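Long-range contacts in FAD-binding PCMH-type domain-containing protein (Gibberella zeae, PDB 6YJO), which probably works as an FAD-linked oxidoreductase of the berberine-bridge-enzyme-like family, carrying its flavin bound covalently at two points: residues Ile195-Asn199 and Leu489-Phe495; Asp212-Ala216 and Lys481-Leu485. One frame throughout, in Å; residues are numbered along the deposited sequence.

Both contacts bring the C-terminal helix 479-489 and the turn that follows it against the antiparallel sheet and helix of the FAD-binding part of the chain. Interaction 2 uses the middle of that helix against helix 211-220; interaction 1 uses its last residue and the loop beyond, against the end of strand 190-196. Leu213 joins them, packing on Leu489 and Leu197. Interaction 1 is the more buried and is mainly polar and aromatic, with a carboxylate, a threonine hydroxyl, a water and a phenyl ring, and a glycan at its outer margin. Interaction 2 is only partly buried, with a lysine and an aspartate at its margin, the lysine lying over a tryptophan that shares the core with Leu485.

Interaction 1: residues Ile195-Asn199 and Leu489-Phe495; sequences IVLTN and LDPKDMF. With NAG (2-acetamido-2-deoxy-beta-D-glucopyranose), chain B.
Thr198 pushes into the turn made by Asp490 to Phe495, and nearly everything in this contact is arranged around it. Its CB lies 3.4 Å from Phe495 CE2. The hydroxyl is anti to the threonine's own backbone N (chi1 180°), which swings it beside Met494: OG1 sits 3.2 Å from the Met494 SD. The same OG1 gives a weak hydrogen bond to Asp490 OD1 at 3.4 Å, the two side chains crossing at about a right angle. The methyl CG2 takes the other branch, toward the carbonyl end of Leu489, where the modelled separation is too short to be trusted.

The Asp490 carboxylate is held chiefly from its own loop. Met494 N donates to OD1 at 2.9 Å, on the syn side but 26° out of the carboxylate plane, and Phe495 N donates to the syn lone pair of OD2 at 2.7 Å. Lys486 adds a salt bridge to OD2. Phe495 turns its ring so that Thr198 N lies at the edge, in the ring plane; a water there accepts from that N at 2.7 Å and donates weakly to Leu489 O.

At the outer margin Asn199 carries an N-linked NAG on ND2. The sugar does not simply project into solvent: its C6 rests 3.4 Å from Leu489 CD2, and its C5 lies against Leu197 CD1, so both segments line its inner side.

The carboxylate closes the turn after helix 479-489 by gripping two successive backbone N-H groups, and its charge is probably offset in part by Lys486, which also pairs with Asp493. Thr198 adds a weak direct bond, and the link to the strand end is completed by its contact with Phe495 and by a water bridge that is weak on the Leu489 side.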
ATOM      1  N   ILE A 195     -11.862  15.451   5.324  1.00 44.03           N
ATOM      2  CA  ILE A 195     -11.770  14.386   6.315  1.00 45.62           C
ATOM      3  C   ILE A 195     -12.747  14.671   7.446  1.00 45.76           C
ATOM      4  O   ILE A 195     -12.956  15.827   7.828  1.00 46.15           O
ATOM      5  CB  ILE A 195     -10.329  14.245   6.850  1.00 47.26           C
ATOM      6  CG1 ILE A 195     -10.250  13.127   7.890  1.00 48.98           C
ATOM      7  CG2 ILE A 195      -9.838  15.564   7.444  1.00 47.43           C
ATOM      8  CD1 ILE A 195      -8.831  12.786   8.297  1.00 49.55           C
ATOM      9  N   VAL A 196     -13.349  13.611   7.976  1.00 46.02           N
ATOM     10  CA  VAL A 196     -14.299  13.702   9.081  1.00 47.62           C
ATOM     11  C   VAL A 196     -13.598  13.240  10.350  1.00 46.83           C
ATOM     12  O   VAL A 196     -13.217  12.068  10.470  1.00 46.56           O
ATOM     13  CB  VAL A 196     -15.556  12.860   8.808  1.00 49.89           C
ATOM     14  CG1 VAL A 196     -16.556  12.989   9.953  1.00 51.31           C
ATOM     15  CG2 VAL A 196     -16.195  13.275   7.490  1.00 50.37           C
ATOM     16  N   LEU A 197     -13.434  14.152  11.300  1.00 46.27           N
ATOM     17  CA  LEU A 197     -12.812  13.802  12.566  1.00 49.79           C
ATOM     18  C   LEU A 197     -13.806  13.057  13.461  1.00 51.69           C
ATOM     19  O   LEU A 197     -15.013  13.012  13.204  1.00 49.61           O
ATOM     20  CB  LEU A 197     -12.285  15.053  13.267  1.00 51.75           C
ATOM     21  CG  LEU A 197     -11.482  16.009  12.384  1.00 51.70           C
ATOM     22  CD1 LEU A 197     -10.911  17.153  13.215  1.00 53.51           C
ATOM     23  CD2 LEU A 197     -10.375  15.264  11.646  1.00 51.83           C
ATOM     24  N   THR A 198     -13.276  12.474  14.539  1.00 56.01           N
ATOM     25  CA  THR A 198     -14.072  11.572  15.368  1.00 60.69           C
ATOM     26  C   THR A 198     -15.347  12.227  15.887  1.00 65.70           C
ATOM     27  O   THR A 198     -16.329  11.525  16.160  1.00 66.73           O
ATOM     28  CB  THR A 198     -13.240  11.061  16.545  1.00 60.02           C
ATOM     29  OG1 THR A 198     -14.038  10.181  17.348  1.00 60.90           O
ATOM     30  CG2 THR A 198     -12.735  12.215  17.395  1.00 59.53           C
ATOM     31  N   ASN A 199     -15.362  13.550  16.038  1.00 67.43           N
ATOM     32  CA  ASN A 199     -16.541  14.243  16.542  1.00 69.88           C
ATOM     33  C   ASN A 199     -17.524  14.614  15.439  1.00 60.12           C
ATOM     34  O   ASN A 199     -18.490  15.336  15.706  1.00 57.03           O
ATOM     35  CB  ASN A 199     -16.134  15.496  17.326  1.00 78.83           C
ATOM     36  CG  ASN A 199     -15.228  16.425  16.538  1.00 82.88           C
ATOM     37  OD1 ASN A 199     -15.096  16.313  15.319  1.00 83.23           O
ATOM     38  ND2 ASN A 199     -14.598  17.358  17.248  1.00 83.50           N
ATOM     39  N   LEU A 489      -6.898  14.477  18.529  1.00 53.24           N
ATOM     40  CA  LEU A 489      -8.005  14.339  17.593  1.00 51.15           C
ATOM     41  C   LEU A 489      -8.912  13.154  17.890  1.00 48.95           C
ATOM     42  O   LEU A 489     -10.133  13.280  17.777  1.00 49.76           O
ATOM     43  CB  LEU A 489      -7.453  14.220  16.169  1.00 49.18           C
ATOM     44  CG  LEU A 489      -6.538  15.384  15.766  1.00 48.50           C
ATOM     45  CD1 LEU A 489      -5.952  15.183  14.375  1.00 46.69           C
ATOM     46  CD2 LEU A 489      -7.284  16.712  15.855  1.00 48.94           C
ATOM     47  N   ASP A 490      -8.357  12.004  18.259  1.00 47.31           N
ATOM     48  CA  ASP A 490      -9.140  10.810  18.574  1.00 46.62           C
ATOM     49  C   ASP A 490      -8.663  10.268  19.915  1.00 47.87           C
ATOM     50  O   ASP A 490      -7.964   9.250  19.978  1.00 47.52           O
ATOM     51  CB  ASP A 490      -9.007   9.762  17.468  1.00 44.70           C
ATOM     52  CG  ASP A 490     -10.055   8.670  17.563  1.00 45.59           C
ATOM     53  OD1 ASP A 490     -11.053   8.860  18.291  1.00 47.21           O
ATOM     54  OD2 ASP A 490      -9.880   7.621  16.906  1.00 44.80           O
ATOM     55  N   PRO A 491      -9.033  10.929  21.022  1.00 49.70           N
ATOM     56  CA  PRO A 491      -8.484  10.539  22.327  1.00 51.55           C
ATOM     57  C   PRO A 491      -9.122   9.271  22.869  1.00 53.38           C
ATOM     58  O   PRO A 491      -8.451   8.460  23.514  1.00 54.62           O
ATOM     59  CB  PRO A 491      -8.789  11.754  23.219  1.00 53.41           C
ATOM     60  CG  PRO A 491      -9.722  12.667  22.403  1.00 52.68           C
ATOM     61  CD  PRO A 491     -10.114  11.919  21.164  1.00 51.08           C
ATOM     62  N   LYS A 492     -10.415   9.088  22.609  1.00 53.96           N
ATOM     63  CA  LYS A 492     -11.105   7.864  22.988  1.00 56.19           C
ATOM     64  C   LYS A 492     -10.793   6.711  22.043  1.00 56.46           C
ATOM     65  O   LYS A 492     -11.283   5.597  22.263  1.00 54.27           O
ATOM     66  CB  LYS A 492     -12.615   8.116  23.042  1.00 59.66           C
ATOM     67  CG  LYS A 492     -13.008   9.265  23.968  1.00 63.03           C
ATOM     68  CD  LYS A 492     -14.490   9.235  24.325  1.00 67.36           C
ATOM     69  CE  LYS A 492     -15.093  10.634  24.378  1.00 68.45           C
ATOM     70  NZ  LYS A 492     -16.517  10.606  24.819  1.00 71.83           N
ATOM     71  N   ASP A 493      -9.986   6.957  21.010  1.00 54.38           N
ATOM     72  CA  ASP A 493      -9.557   5.933  20.061  1.00 54.63           C
ATOM     73  C   ASP A 493     -10.759   5.284  19.377  1.00 55.18           C
ATOM     74  O   ASP A 493     -10.886   4.060  19.310  1.00 55.63           O
ATOM     75  CB  ASP A 493      -8.676   4.883  20.741  1.00 56.95           C
ATOM     76  CG  ASP A 493      -7.805   4.133  19.756  1.00 56.97           C
ATOM     77  OD1 ASP A 493      -7.972   4.334  18.533  1.00 55.31           O
ATOM     78  OD2 ASP A 493      -6.947   3.347  20.205  1.00 59.09           O
ATOM     79  N   MET A 494     -11.651   6.131  18.863  1.00 57.75           N
ATOM     80  CA  MET A 494     -12.777   5.640  18.074  1.00 60.34           C
ATOM     81  C   MET A 494     -12.294   4.930  16.813  1.00 60.40           C
ATOM     82  O   MET A 494     -12.714   3.804  16.518  1.00 62.70           O
ATOM     83  CB  MET A 494     -13.700   6.806  17.723  1.00 62.17           C
ATOM     84  CG  MET A 494     -14.516   6.612  16.462  1.00 63.90           C
ATOM     85  SD  MET A 494     -15.912   7.745  16.411  1.00 68.99           S
ATOM     86  CE  MET A 494     -16.242   7.787  14.657  1.00 67.19           C
ATOM     87  N   PHE A 495     -11.409   5.572  16.054  1.00 54.66           N
ATOM     88  CA  PHE A 495     -10.880   4.992  14.820  1.00 51.49           C
ATOM     89  C   PHE A 495      -9.779   4.018  15.208  1.00 50.21           C
ATOM     90  O   PHE A 495      -8.593   4.350  15.228  1.00 49.76           O
ATOM     91  CB  PHE A 495     -10.381   6.081  13.880  1.00 47.68           C
ATOM     92  CG  PHE A 495     -11.404   7.138  13.598  1.00 46.13           C
ATOM     93  CD1 PHE A 495     -12.587   6.814  12.956  1.00 44.37           C
ATOM     94  CD2 PHE A 495     -11.187   8.453  13.979  1.00 45.79           C
ATOM     95  CE1 PHE A 495     -13.533   7.781  12.697  1.00 44.59           C
ATOM     96  CE2 PHE A 495     -12.130   9.424  13.722  1.00 45.05           C
ATOM     97  CZ  PHE A 495     -13.304   9.088  13.078  1.00 44.65           C
TER
HETATM   98  C1  NAG B   1     -13.698  18.320  16.672  1.00 46.47           C
HETATM   99  C2  NAG B   1     -14.092  19.733  17.087  1.00 47.24           C
HETATM  100  C3  NAG B   1     -13.108  20.758  16.521  1.00 49.00           C
HETATM  101  C4  NAG B   1     -11.665  20.376  16.832  1.00 49.61           C
HETATM  102  C5  NAG B   1     -11.400  18.926  16.442  1.00 49.48           C
HETATM  103  C6  NAG B   1     -10.034  18.444  16.869  1.00 49.99           C
HETATM  104  C7  NAG B   1     -16.367  20.584  17.452  1.00 46.05           C
HETATM  105  C8  NAG B   1     -17.714  20.824  16.838  1.00 43.15           C
HETATM  106  N2  NAG B   1     -15.447  20.034  16.652  1.00 46.84           N
HETATM  107  O3  NAG B   1     -13.400  22.034  17.081  1.00 49.57           O
HETATM  108  O4  NAG B   1     -10.791  21.182  16.050  1.00 53.39           O
HETATM  109  O5  NAG B   1     -12.359  18.061  17.065  1.00 49.91           O
HETATM  110  O6  NAG B   1     -10.032  18.042  18.232  1.00 52.37           O
HETATM  111  O7  NAG B   1     -16.124  20.871  18.620  1.00 48.07           O
HETATM  112  O   HOH W   1     -10.575  12.452  14.883  1.00 35.11           O

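Interaction 2: residues Asp212-Ala216 and Lys481-Leu485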
ATOM      1  N   ASP A 212       0.017  19.619  10.788  1.00 43.39           N
ATOM      2  CA  ASP A 212       0.317  18.357  11.456  1.00 43.86           C
ATOM      3  C   ASP A 212      -0.659  17.259  11.055  1.00 43.84           C
ATOM      4  O   ASP A 212      -0.254  16.109  10.848  1.00 43.64           O
ATOM      5  CB  ASP A 212       0.292  18.543  12.974  1.00 46.69           C
ATOM      6  CG  ASP A 212       1.469  19.347  13.490  1.00 48.64           C
ATOM      7  OD1 ASP A 212       2.503  19.426  12.794  1.00 48.90           O
ATOM      8  OD2 ASP A 212       1.357  19.893  14.607  1.00 50.05           O
ATOM      9  N   LEU A 213      -1.950  17.585  10.966  1.00 42.33           N
ATOM     10  CA  LEU A 213      -2.930  16.603  10.516  1.00 40.24           C
ATOM     11  C   LEU A 213      -2.590  16.098   9.119  1.00 39.33           C
ATOM     12  O   LEU A 213      -2.576  14.886   8.868  1.00 37.79           O
ATOM     13  CB  LEU A 213      -4.329  17.217  10.551  1.00 41.20           C
ATOM     14  CG  LEU A 213      -5.480  16.383   9.990  1.00 43.35           C
ATOM     15  CD1 LEU A 213      -5.455  14.971  10.558  1.00 44.03           C
ATOM     16  CD2 LEU A 213      -6.804  17.068  10.299  1.00 45.20           C
ATOM     17  N   THR A 214      -2.299  17.020   8.196  1.00 41.48           N
ATOM     18  CA  THR A 214      -1.913  16.626   6.844  1.00 41.49           C
ATOM     19  C   THR A 214      -0.627  15.812   6.866  1.00 40.41           C
ATOM     20  O   THR A 214      -0.454  14.881   6.071  1.00 39.06           O
ATOM     21  CB  THR A 214      -1.742  17.873   5.975  1.00 45.90           C
ATOM     22  OG1 THR A 214      -2.937  18.664   6.025  1.00 47.90           O
ATOM     23  CG2 THR A 214      -1.448  17.505   4.526  1.00 46.55           C
ATOM     24  N   TRP A 215       0.290  16.157   7.769  1.00 41.85           N
ATOM     25  CA  TRP A 215       1.520  15.389   7.924  1.00 41.58           C
ATOM     26  C   TRP A 215       1.216  13.945   8.304  1.00 43.19           C
ATOM     27  O   TRP A 215       1.846  13.012   7.790  1.00 43.34           O
ATOM     28  CB  TRP A 215       2.398  16.070   8.973  1.00 39.10           C
ATOM     29  CG  TRP A 215       3.598  15.298   9.415  1.00 37.68           C
ATOM     30  CD1 TRP A 215       4.849  15.335   8.868  1.00 39.29           C
ATOM     31  CD2 TRP A 215       3.672  14.397  10.523  1.00 38.03           C
ATOM     32  NE1 TRP A 215       5.696  14.504   9.566  1.00 39.96           N
ATOM     33  CE2 TRP A 215       4.996  13.915  10.586  1.00 39.03           C
ATOM     34  CE3 TRP A 215       2.745  13.948  11.469  1.00 38.87           C
ATOM     35  CZ2 TRP A 215       5.413  13.004  11.553  1.00 40.19           C
ATOM     36  CZ3 TRP A 215       3.159  13.043  12.425  1.00 39.75           C
ATOM     37  CH2 TRP A 215       4.482  12.584  12.465  1.00 40.88           C
ATOM     38  N   ALA A 216       0.240  13.740   9.195  1.00 43.19           N
ATOM     39  CA  ALA A 216      -0.130  12.384   9.590  1.00 40.49           C
ATOM     40  C   ALA A 216      -0.869  11.667   8.468  1.00 38.48           C
ATOM     41  O   ALA A 216      -0.713  10.454   8.292  1.00 38.69           O
ATOM     42  CB  ALA A 216      -0.984  12.423  10.857  1.00 38.83           C
ATOM     43  N   LYS A 481       5.172  11.985  17.706  1.00 51.00           N
ATOM     44  CA  LYS A 481       4.325  13.047  17.172  1.00 48.60           C
ATOM     45  C   LYS A 481       2.971  12.494  16.738  1.00 44.27           C
ATOM     46  O   LYS A 481       1.934  13.138  16.943  1.00 43.99           O
ATOM     47  CB  LYS A 481       5.037  13.730  16.004  1.00 48.73           C
ATOM     48  CG  LYS A 481       4.547  15.135  15.680  1.00 49.09           C
ATOM     49  CD  LYS A 481       4.706  15.431  14.194  1.00 49.22           C
ATOM     50  CE  LYS A 481       4.947  16.905  13.900  1.00 48.65           C
ATOM     51  NZ  LYS A 481       5.034  17.148  12.427  1.00 47.85           N
ATOM     52  N   LEU A 482       2.962  11.299  16.139  1.00 43.46           N
ATOM     53  CA  LEU A 482       1.703  10.653  15.781  1.00 45.74           C
ATOM     54  C   LEU A 482       0.854  10.385  17.021  1.00 48.17           C
ATOM     55  O   LEU A 482      -0.351  10.663  17.037  1.00 49.37           O
ATOM     56  CB  LEU A 482       1.980   9.349  15.029  1.00 44.03           C
ATOM     57  CG  LEU A 482       2.455   9.450  13.578  1.00 42.59           C
ATOM     58  CD1 LEU A 482       3.089   8.139  13.121  1.00 41.81           C
ATOM     59  CD2 LEU A 482       1.300   9.817  12.657  1.00 42.76           C
ATOM     60  N   LYS A 483       1.466   9.832  18.071  1.00 49.15           N
ATOM     61  CA  LYS A 483       0.726   9.577  19.304  1.00 49.77           C
ATOM     62  C   LYS A 483       0.255  10.878  19.942  1.00 49.26           C
ATOM     63  O   LYS A 483      -0.837  10.935  20.521  1.00 48.36           O
ATOM     64  CB  LYS A 483       1.596   8.788  20.278  1.00 50.47           C
ATOM     65  CG  LYS A 483       1.863   7.357  19.853  1.00 50.20           C
ATOM     66  CD  LYS A 483       2.977   6.738  20.681  1.00 52.31           C
ATOM     67  CE  LYS A 483       2.479   5.577  21.526  1.00 54.12           C
ATOM     68  NZ  LYS A 483       1.387   5.971  22.462  1.00 54.37           N
ATOM     69  N   LYS A 484       1.068  11.934  19.856  1.00 50.10           N
ATOM     70  CA  LYS A 484       0.644  13.225  20.387  1.00 52.37           C
ATOM     71  C   LYS A 484      -0.570  13.742  19.630  1.00 51.18           C
ATOM     72  O   LYS A 484      -1.512  14.273  20.232  1.00 51.50           O
ATOM     73  CB  LYS A 484       1.790  14.233  20.304  1.00 53.91           C
ATOM     74  CG  LYS A 484       1.521  15.529  21.053  1.00 58.04           C
ATOM     75  CD  LYS A 484       2.694  16.494  20.958  1.00 62.01           C
ATOM     76  CE  LYS A 484       2.653  17.323  19.687  1.00 63.13           C
ATOM     77  NZ  LYS A 484       1.472  18.229  19.641  1.00 64.62           N
ATOM     78  N   LEU A 485      -0.571  13.575  18.306  1.00 50.37           N
ATOM     79  CA  LEU A 485      -1.675  14.059  17.485  1.00 49.14           C
ATOM     80  C   LEU A 485      -2.912  13.181  17.627  1.00 48.68           C
ATOM     81  O   LEU A 485      -4.039  13.682  17.544  1.00 43.33           O
ATOM     82  CB  LEU A 485      -1.229  14.124  16.027  1.00 46.57           C
ATOM     83  CG  LEU A 485      -2.232  14.620  14.991  1.00 45.84           C
ATOM     84  CD1 LEU A 485      -2.780  15.987  15.364  1.00 45.26           C
ATOM     85  CD2 LEU A 485      -1.553  14.663  13.633  1.00 45.11           C
TER
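Lys481 reaches across Trp215 in an extended chain, laying its methylenes and then its ammonium over one face of the indole. CD stands 3.4 Å from the centroid of the six-membered ring as a CH-pi contact, and NZ lies 3.6 Å from that of the five-membered ring, 11° off the normal, a cation-pi interaction. The ammonium has a second partner in Asp212: NZ to OD1 is 3.4 Å, a salt bridge whose hydrogen bond is weak. One charge is thus shared between a carboxylate and a pi face. The indole comes into place with its CG anti to the backbone N (chi1 171°), which sends the ring out toward the lysine.

Among the backbone acceptors, Asp212 O takes the helical bond from Ala216 N at 2.9 Å, and Lys481 O does likewise for Leu485 N. Thr214 OG1 bonds to Tyr210 O, Lys483 NZ to Arg502 O, and a backbone bond joins Trp215 to Ala409. Leu485 CD2 comes to 3.4 Å from Asp212 O and also packs on Ala216 CB. Leu482 CD2 touches both Ala216 CB and Trp215 CZ3.

The two helix segments run at 120°, their axes 10.6 Å apart at closest. Trp215 also touches Asn407, Ala409 and Ser478 in loops. Leu213 and Thr214, on the side away from helix 479-489, rest on Ala205 of strand 202-206, which puts helix 211-220 between that strand and helix 479-489.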